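Long-range contact in beta-fructofuranosidase, insoluble isoenzyme CWINV1 (Arabidopsis thaliana, PDB 2OXB), which hydrolyses sucrose and 1-kestose, and less readily neokestose and levan, at their terminal beta-D-fructofuranoside residues in the plant cell wall: residues S185-W198 with K251-D263. The protein carries 1 engineered substitution. Residues are numbered along the deposited sequence; the frame is centred on the assembly and turned at random.
Sequences SPEPLHYDDGSGMW and KDKFVPDNGFKMD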
ATOM      1  N   SER A 185     -24.593 -14.619  -5.616  1.00 46.30           N
ATOM      2  CA  SER A 185     -24.684 -15.279  -4.326  1.00 44.61           C
ATOM      3  C   SER A 185     -25.514 -14.434  -3.346  1.00 44.64           C
ATOM      4  O   SER A 185     -25.217 -13.254  -3.127  1.00 44.48           O
ATOM      5  CB  SER A 185     -23.275 -15.504  -3.779  1.00 43.80           C
ATOM      6  OG  SER A 185     -23.219 -16.632  -2.920  1.00 43.26           O
ATOM      7  N   PRO A 186     -26.567 -15.038  -2.742  1.00 44.49           N
ATOM      8  CA  PRO A 186     -27.492 -14.416  -1.780  1.00 43.53           C
ATOM      9  C   PRO A 186     -26.913 -14.019  -0.412  1.00 42.55           C
ATOM     10  O   PRO A 186     -27.666 -13.733   0.519  1.00 42.71           O
ATOM     11  CB  PRO A 186     -28.595 -15.463  -1.652  1.00 43.33           C
ATOM     12  CG  PRO A 186     -27.834 -16.741  -1.791  1.00 43.56           C
ATOM     13  CD  PRO A 186     -26.943 -16.449  -2.967  1.00 43.54           C
ATOM     14  N   GLU A 187     -25.588 -14.001  -0.292  1.00 41.82           N
ATOM     15  CA  GLU A 187     -24.916 -13.620   0.958  1.00 41.26           C
ATOM     16  C   GLU A 187     -23.468 -13.138   0.712  1.00 39.53           C
ATOM     17  O   GLU A 187     -22.658 -13.851   0.118  1.00 40.49           O
ATOM     18  CB  GLU A 187     -24.921 -14.804   1.955  1.00 42.79           C
ATOM     19  CG  GLU A 187     -24.052 -14.592   3.223  1.00 42.71           C
ATOM     20  CD  GLU A 187     -24.030 -15.791   4.187  1.00 43.47           C
ATOM     21  OE1 GLU A 187     -23.799 -16.942   3.735  1.00 42.20           O
ATOM     22  OE2 GLU A 187     -24.220 -15.573   5.411  1.00 42.14           O
ATOM     23  N   PRO A 188     -23.125 -11.921   1.175  1.00 37.98           N
ATOM     24  CA  PRO A 188     -21.772 -11.378   0.990  1.00 36.84           C
ATOM     25  C   PRO A 188     -20.734 -12.181   1.756  1.00 35.52           C
ATOM     26  O   PRO A 188     -21.019 -12.707   2.826  1.00 36.63           O
ATOM     27  CB  PRO A 188     -21.903  -9.960   1.528  1.00 36.89           C
ATOM     28  CG  PRO A 188     -22.897 -10.134   2.639  1.00 36.90           C
ATOM     29  CD  PRO A 188     -23.944 -11.008   1.994  1.00 36.88           C
ATOM     30  N   LEU A 189     -19.527 -12.273   1.224  1.00 34.18           N
ATOM     31  CA  LEU A 189     -18.503 -13.019   1.925  1.00 33.30           C
ATOM     32  C   LEU A 189     -18.475 -12.507   3.356  1.00 32.83           C
ATOM     33  O   LEU A 189     -18.350 -13.282   4.307  1.00 35.04           O
ATOM     34  CB  LEU A 189     -17.142 -12.802   1.278  1.00 32.39           C
ATOM     35  CG  LEU A 189     -16.032 -13.612   1.935  1.00 31.24           C
ATOM     36  CD1 LEU A 189     -15.781 -14.901   1.158  1.00 32.40           C
ATOM     37  CD2 LEU A 189     -14.793 -12.772   1.980  1.00 32.43           C
ATOM     38  N   HIS A 190     -18.589 -11.188   3.492  1.00 31.73           N
ATOM     39  CA  HIS A 190     -18.604 -10.530   4.798  1.00 31.05           C
ATOM     40  C   HIS A 190     -19.247  -9.153   4.651  1.00 30.72           C
ATOM     41  O   HIS A 190     -19.766  -8.822   3.591  1.00 29.78           O
ATOM     42  CB  HIS A 190     -17.182 -10.383   5.358  1.00 30.33           C
ATOM     43  CG  HIS A 190     -17.146 -10.035   6.815  1.00 30.46           C
ATOM     44  ND1 HIS A 190     -17.561 -10.908   7.800  1.00 28.69           N
ATOM     45  CD2 HIS A 190     -16.818  -8.885   7.448  1.00 28.77           C
ATOM     46  CE1 HIS A 190     -17.498 -10.304   8.973  1.00 28.80           C
ATOM     47  NE2 HIS A 190     -17.052  -9.076   8.788  1.00 27.63           N
ATOM     48  N   TYR A 191     -19.214  -8.361   5.719  1.00 31.34           N
ATOM     49  CA  TYR A 191     -19.786  -7.021   5.717  1.00 32.25           C
ATOM     50  C   TYR A 191     -19.542  -6.413   7.096  1.00 32.99           C
ATOM     51  O   TYR A 191     -19.183  -7.117   8.036  1.00 34.92           O
ATOM     52  CB  TYR A 191     -21.297  -7.083   5.437  1.00 33.10           C
ATOM     53  CG  TYR A 191     -22.115  -7.683   6.568  1.00 36.67           C
ATOM     54  CD1 TYR A 191     -22.524  -6.903   7.656  1.00 37.22           C
ATOM     55  CD2 TYR A 191     -22.424  -9.046   6.586  1.00 38.25           C
ATOM     56  CE1 TYR A 191     -23.211  -7.469   8.733  1.00 39.03           C
ATOM     57  CE2 TYR A 191     -23.108  -9.615   7.658  1.00 38.79           C
ATOM     58  CZ  TYR A 191     -23.496  -8.824   8.725  1.00 39.22           C
ATOM     59  OH  TYR A 191     -24.154  -9.394   9.789  1.00 41.78           O
ATOM     60  N   ASP A 192     -19.743  -5.107   7.211  1.00 32.80           N
ATOM     61  CA  ASP A 192     -19.561  -4.404   8.473  1.00 33.10           C
ATOM     62  C   ASP A 192     -20.506  -3.195   8.506  1.00 33.28           C
ATOM     63  O   ASP A 192     -20.635  -2.487   7.510  1.00 33.33           O
ATOM     64  CB  ASP A 192     -18.096  -3.947   8.618  1.00 33.17           C
ATOM     65  CG  ASP A 192     -17.161  -5.065   9.087  1.00 32.30           C
ATOM     66  OD1 ASP A 192     -16.980  -6.061   8.366  1.00 29.97           O
ATOM     67  OD2 ASP A 192     -16.602  -4.937  10.193  1.00 33.31           O
ATOM     68  N   ASP A 193     -21.183  -2.975   9.632  1.00 34.35           N
ATOM     69  CA  ASP A 193     -22.107  -1.839   9.757  1.00 35.13           C
ATOM     70  C   ASP A 193     -21.388  -0.609  10.291  1.00 35.08           C
ATOM     71  O   ASP A 193     -20.512  -0.716  11.146  1.00 35.36           O
ATOM     72  CB  ASP A 193     -23.288  -2.191  10.677  1.00 36.53           C
ATOM     73  CG  ASP A 193     -24.577  -2.459   9.906  1.00 35.98           C
ATOM     74  OD1 ASP A 193     -25.361  -3.328  10.342  1.00 35.52           O
ATOM     75  OD2 ASP A 193     -24.801  -1.799   8.870  1.00 36.36           O
ATOM     76  N   GLY A 194     -21.772   0.558   9.782  1.00 36.22           N
ATOM     77  CA  GLY A 194     -21.142   1.796  10.193  1.00 36.15           C
ATOM     78  C   GLY A 194     -20.300   2.300   9.039  1.00 37.14           C
ATOM     79  O   GLY A 194     -20.617   3.323   8.445  1.00 38.39           O
ATOM     80  N   SER A 195     -19.232   1.575   8.716  1.00 37.11           N
ATOM     81  CA  SER A 195     -18.346   1.942   7.619  1.00 38.74           C
ATOM     82  C   SER A 195     -19.129   2.074   6.322  1.00 39.33           C
ATOM     83  O   SER A 195     -19.973   1.236   6.005  1.00 40.08           O
ATOM     84  CB  SER A 195     -17.266   0.882   7.438  1.00 39.58           C
ATOM     85  OG  SER A 195     -17.845  -0.369   7.120  1.00 36.92           O
ATOM     86  N   GLY A 196     -18.846   3.122   5.563  1.00 39.31           N
ATOM     87  CA  GLY A 196     -19.565   3.313   4.322  1.00 38.08           C
ATOM     88  C   GLY A 196     -19.280   2.226   3.305  1.00 37.06           C
ATOM     89  O   GLY A 196     -19.097   1.049   3.639  1.00 37.55           O
ATOM     90  N   MET A 197     -19.260   2.653   2.049  1.00 35.35           N
ATOM     91  CA  MET A 197     -18.987   1.801   0.900  1.00 33.62           C
ATOM     92  C   MET A 197     -17.694   1.019   1.089  1.00 33.22           C
ATOM     93  O   MET A 197     -16.788   1.454   1.799  1.00 33.51           O
ATOM     94  CB  MET A 197     -18.855   2.675  -0.350  1.00 33.50           C
ATOM     95  CG  MET A 197     -18.374   1.961  -1.595  1.00 33.38           C
ATOM     96  SD  MET A 197     -19.675   1.093  -2.435  1.00 33.77           S
ATOM     97  CE  MET A 197     -18.824   0.415  -3.842  1.00 32.29           C
ATOM     98  N   TRP A 198     -17.623  -0.140   0.450  1.00 31.70           N
ATOM     99  CA  TRP A 198     -16.433  -0.972   0.499  1.00 30.28           C
ATOM    100  C   TRP A 198     -15.825  -0.941  -0.886  1.00 31.14           C
ATOM    101  O   TRP A 198     -16.465  -1.359  -1.853  1.00 31.46           O
ATOM    102  CB  TRP A 198     -16.786  -2.408   0.832  1.00 28.49           C
ATOM    103  CG  TRP A 198     -16.793  -2.723   2.285  1.00 24.71           C
ATOM    104  CD1 TRP A 198     -17.020  -1.861   3.319  1.00 23.53           C
ATOM    105  CD2 TRP A 198     -16.676  -4.024   2.862  1.00 21.42           C
ATOM    106  NE1 TRP A 198     -17.063  -2.557   4.506  1.00 23.35           N
ATOM    107  CE2 TRP A 198     -16.852  -3.886   4.252  1.00 21.03           C
ATOM    108  CE3 TRP A 198     -16.446  -5.299   2.334  1.00 19.93           C
ATOM    109  CZ2 TRP A 198     -16.806  -4.972   5.126  1.00 20.53           C
ATOM    110  CZ3 TRP A 198     -16.402  -6.386   3.203  1.00 20.45           C
ATOM    111  CH2 TRP A 198     -16.581  -6.212   4.584  1.00 19.08           C
ATOM    112  N   LYS A 251     -20.769 -21.788   3.964  1.00 53.45           N
ATOM    113  CA  LYS A 251     -21.544 -20.554   3.834  1.00 53.06           C
ATOM    114  C   LYS A 251     -20.823 -19.478   3.015  1.00 52.67           C
ATOM    115  O   LYS A 251     -21.275 -18.332   2.945  1.00 51.88           O
ATOM    116  CB  LYS A 251     -21.898 -20.008   5.222  1.00 53.72           C
ATOM    117  CG  LYS A 251     -22.951 -20.835   5.957  1.00 54.40           C
ATOM    118  CD  LYS A 251     -22.880 -20.624   7.461  1.00 54.10           C
ATOM    119  CE  LYS A 251     -24.001 -21.360   8.177  1.00 55.13           C
ATOM    120  NZ  LYS A 251     -24.084 -22.797   7.791  1.00 55.27           N
ATOM    121  N   ASP A 252     -19.704 -19.861   2.401  1.00 52.24           N
ATOM    122  CA  ASP A 252     -18.919 -18.962   1.568  1.00 51.55           C
ATOM    123  C   ASP A 252     -18.714 -17.623   2.272  1.00 50.59           C
ATOM    124  O   ASP A 252     -18.695 -16.556   1.643  1.00 49.19           O
ATOM    125  CB  ASP A 252     -19.637 -18.744   0.231  1.00 54.05           C
ATOM    126  CG  ASP A 252     -20.453 -19.965  -0.208  1.00 56.77           C
ATOM    127  OD1 ASP A 252     -19.966 -21.110  -0.056  1.00 58.73           O
ATOM    128  OD2 ASP A 252     -21.583 -19.781  -0.714  1.00 56.24           O
ATOM    129  N   LYS A 253     -18.560 -17.682   3.588  1.00 48.95           N
ATOM    130  CA  LYS A 253     -18.383 -16.470   4.366  1.00 47.21           C
ATOM    131  C   LYS A 253     -16.987 -16.351   4.926  1.00 45.65           C
ATOM    132  O   LYS A 253     -16.286 -17.343   5.111  1.00 45.09           O
ATOM    133  CB  LYS A 253     -19.392 -16.424   5.517  1.00 46.49           C
ATOM    134  CG  LYS A 253     -19.316 -15.148   6.345  1.00 45.72           C
ATOM    135  CD  LYS A 253     -20.307 -15.160   7.501  1.00 45.63           C
ATOM    136  CE  LYS A 253     -20.304 -13.827   8.239  1.00 45.82           C
ATOM    137  NZ  LYS A 253     -18.938 -13.454   8.722  1.00 46.03           N
ATOM    138  N   PHE A 254     -16.581 -15.119   5.180  1.00 44.41           N
ATOM    139  CA  PHE A 254     -15.281 -14.898   5.756  1.00 44.15           C
ATOM    140  C   PHE A 254     -15.452 -14.683   7.249  1.00 44.77           C
ATOM    141  O   PHE A 254     -16.265 -13.861   7.682  1.00 45.50           O
ATOM    142  CB  PHE A 254     -14.603 -13.682   5.139  1.00 42.88           C
ATOM    143  CG  PHE A 254     -13.244 -13.418   5.705  1.00 43.04           C
ATOM    144  CD1 PHE A 254     -12.248 -14.396   5.636  1.00 43.65           C
ATOM    145  CD2 PHE A 254     -12.966 -12.219   6.345  1.00 43.38           C
ATOM    146  CE1 PHE A 254     -10.994 -14.190   6.202  1.00 42.75           C
ATOM    147  CE2 PHE A 254     -11.714 -12.000   6.914  1.00 45.21           C
ATOM    148  CZ  PHE A 254     -10.722 -12.994   6.842  1.00 44.18           C
ATOM    149  N   VAL A 255     -14.685 -15.432   8.032  1.00 45.59           N
ATOM    150  CA  VAL A 255     -14.736 -15.329   9.483  1.00 46.88           C
ATOM    151  C   VAL A 255     -13.413 -14.799  10.045  1.00 46.96           C
ATOM    152  O   VAL A 255     -12.435 -15.537  10.146  1.00 47.77           O
ATOM    153  CB  VAL A 255     -15.023 -16.708  10.127  1.00 47.24           C
ATOM    154  CG1 VAL A 255     -15.324 -16.533  11.601  1.00 46.56           C
ATOM    155  CG2 VAL A 255     -16.180 -17.395   9.417  1.00 47.71           C
ATOM    156  N   PRO A 256     -13.364 -13.510  10.413  1.00 47.25           N
ATOM    157  CA  PRO A 256     -12.133 -12.935  10.964  1.00 46.47           C
ATOM    158  C   PRO A 256     -11.719 -13.571  12.292  1.00 46.20           C
ATOM    159  O   PRO A 256     -12.540 -14.170  12.989  1.00 46.02           O
ATOM    160  CB  PRO A 256     -12.481 -11.455  11.114  1.00 47.91           C
ATOM    161  CG  PRO A 256     -13.964 -11.470  11.343  1.00 48.08           C
ATOM    162  CD  PRO A 256     -14.428 -12.492  10.325  1.00 47.27           C
ATOM    163  N   ASP A 257     -10.448 -13.426  12.645  1.00 45.80           N
ATOM    164  CA  ASP A 257      -9.957 -13.995  13.886  1.00 44.81           C
ATOM    165  C   ASP A 257     -10.500 -13.316  15.126  1.00 46.45           C
ATOM    166  O   ASP A 257     -10.835 -12.126  15.121  1.00 43.90           O
ATOM    167  CB  ASP A 257      -8.426 -13.987  13.932  1.00 41.64           C
ATOM    168  CG  ASP A 257      -7.821 -15.133  13.169  1.00 39.53           C
ATOM    169  OD1 ASP A 257      -8.139 -16.292  13.491  1.00 36.90           O
ATOM    170  OD2 ASP A 257      -7.028 -14.882  12.242  1.00 40.34           O
ATOM    171  N   ASN A 258     -10.572 -14.119  16.182  1.00 49.44           N
ATOM    172  CA  ASN A 258     -11.047 -13.733  17.501  1.00 54.09           C
ATOM    173  C   ASN A 258     -11.387 -12.262  17.743  1.00 56.51           C
ATOM    174  O   ASN A 258     -10.549 -11.474  18.184  1.00 56.10           O
ATOM    175  CB  ASN A 258     -10.044 -14.217  18.554  1.00 55.94           C
ATOM    176  CG  ASN A 258      -8.598 -13.867  18.205  1.00 56.77           C
ATOM    177  OD1 ASN A 258      -7.670 -14.226  18.936  1.00 56.38           O
ATOM    178  ND2 ASN A 258      -8.402 -13.168  17.090  1.00 57.06           N
ATOM    179  N   GLY A 259     -12.641 -11.912  17.469  1.00 59.98           N
ATOM    180  CA  GLY A 259     -13.112 -10.553  17.669  1.00 62.99           C
ATOM    181  C   GLY A 259     -12.386  -9.464  16.897  1.00 65.03           C
ATOM    182  O   GLY A 259     -11.648  -8.672  17.486  1.00 65.21           O
ATOM    183  N   PHE A 260     -12.596  -9.418  15.585  1.00 65.95           N
ATOM    184  CA  PHE A 260     -11.973  -8.396  14.751  1.00 68.07           C
ATOM    185  C   PHE A 260     -12.815  -8.044  13.517  1.00 68.86           C
ATOM    186  O   PHE A 260     -12.883  -8.816  12.554  1.00 68.89           O
ATOM    187  CB  PHE A 260     -10.560  -8.828  14.325  1.00 68.82           C
ATOM    188  CG  PHE A 260      -9.473  -8.419  15.297  1.00 70.23           C
ATOM    189  CD1 PHE A 260      -9.259  -7.074  15.603  1.00 70.05           C
ATOM    190  CD2 PHE A 260      -8.661  -9.374  15.908  1.00 71.20           C
ATOM    191  CE1 PHE A 260      -8.252  -6.688  16.502  1.00 69.99           C
ATOM    192  CE2 PHE A 260      -7.651  -8.994  16.807  1.00 71.05           C
ATOM    193  CZ  PHE A 260      -7.450  -7.649  17.104  1.00 69.88           C
ATOM    194  N   LYS A 261     -13.459  -6.875  13.566  1.00 69.08           N
ATOM    195  CA  LYS A 261     -14.290  -6.379  12.463  1.00 69.27           C
ATOM    196  C   LYS A 261     -13.399  -5.724  11.410  1.00 69.09           C
ATOM    197  O   LYS A 261     -12.189  -5.614  11.597  1.00 68.95           O
ATOM    198  CB  LYS A 261     -15.308  -5.348  12.976  1.00 69.28           C
ATOM    199  CG  LYS A 261     -16.368  -5.902  13.918  1.00 69.02           C
ATOM    200  CD  LYS A 261     -17.406  -6.764  13.195  1.00 68.95           C
ATOM    201  CE  LYS A 261     -18.421  -5.924  12.428  1.00 67.63           C
ATOM    202  NZ  LYS A 261     -19.499  -6.765  11.830  1.00 66.76           N
ATOM    203  N   MET A 262     -13.991  -5.283  10.306  1.00 68.74           N
ATOM    204  CA  MET A 262     -13.207  -4.643   9.258  1.00 69.10           C
ATOM    205  C   MET A 262     -13.013  -3.132   9.464  1.00 69.07           C
ATOM    206  O   MET A 262     -12.319  -2.478   8.685  1.00 68.74           O
ATOM    207  CB  MET A 262     -13.842  -4.921   7.896  1.00 69.32           C
ATOM    208  CG  MET A 262     -13.781  -6.388   7.500  1.00 69.97           C
ATOM    209  SD  MET A 262     -13.440  -6.580   5.734  1.00 70.74           S
ATOM    210  CE  MET A 262     -11.933  -5.561   5.591  1.00 71.06           C
ATOM    211  N   ASP A 263     -13.616  -2.595  10.524  1.00 68.90           N
ATOM    212  CA  ASP A 263     -13.515  -1.175  10.867  1.00 67.73           C
ATOM    213  C   ASP A 263     -13.797  -0.951  12.349  1.00 66.68           C
ATOM    214  O   ASP A 263     -14.879  -1.279  12.842  1.00 66.90           O
ATOM    215  CB  ASP A 263     -14.498  -0.347  10.041  1.00 69.15           C
ATOM    216  CG  ASP A 263     -15.856  -1.005   9.926  1.00 70.46           C
ATOM    217  OD1 ASP A 263     -15.969  -1.979   9.147  1.00 70.72           O
ATOM    218  OD2 ASP A 263     -16.803  -0.557  10.617  1.00 70.36           O
TER
HETATM  219  O   HOH W   1     -14.703  -8.217   9.807  1.00 48.20           O
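K253 reaches H190 with its ammonium end. The chain runs extended, with CG anti to the backbone N (chi1 -177°), and bends only at its last torsion. This sets K253 NZ at the edge of the imidazole, in the ring plane, 3.0 Å from H190 ND1. The same K253 NZ donates to F254 O at 2.9 Å. An alanine in place of K253 would probably leave both H190 ND1 and F254 O without the ammonium that joins them, and the imidazole less firmly fixed in its rotation. Beside this pair, F254 N donates to L189 O at 2.7 Å, and L189 CD2 lies against F254 CB.

Further along, D192 points at the backbone of M262. M262 N meets D192 OD2 at 2.6 Å from above the carboxylate plane. K261 folds back at chi2 and chi3, and its NZ makes a long salt bridge of 3.8 Å to D192 OD2. D263 OD1 takes a weak hydrogen bond from S195 OG. M262 SD sits 4.0 Å from the centre of the six-membered ring of W198, an oblique Met-aromatic contact. M262 also packs on L230 and I232 of strand 226-234.

The contact joins the edge strands of two neighbouring antiparallel sheets, 182-192 and 253-256, as between blades of the five-bladed beta-propeller of family 32 glycoside hydrolases.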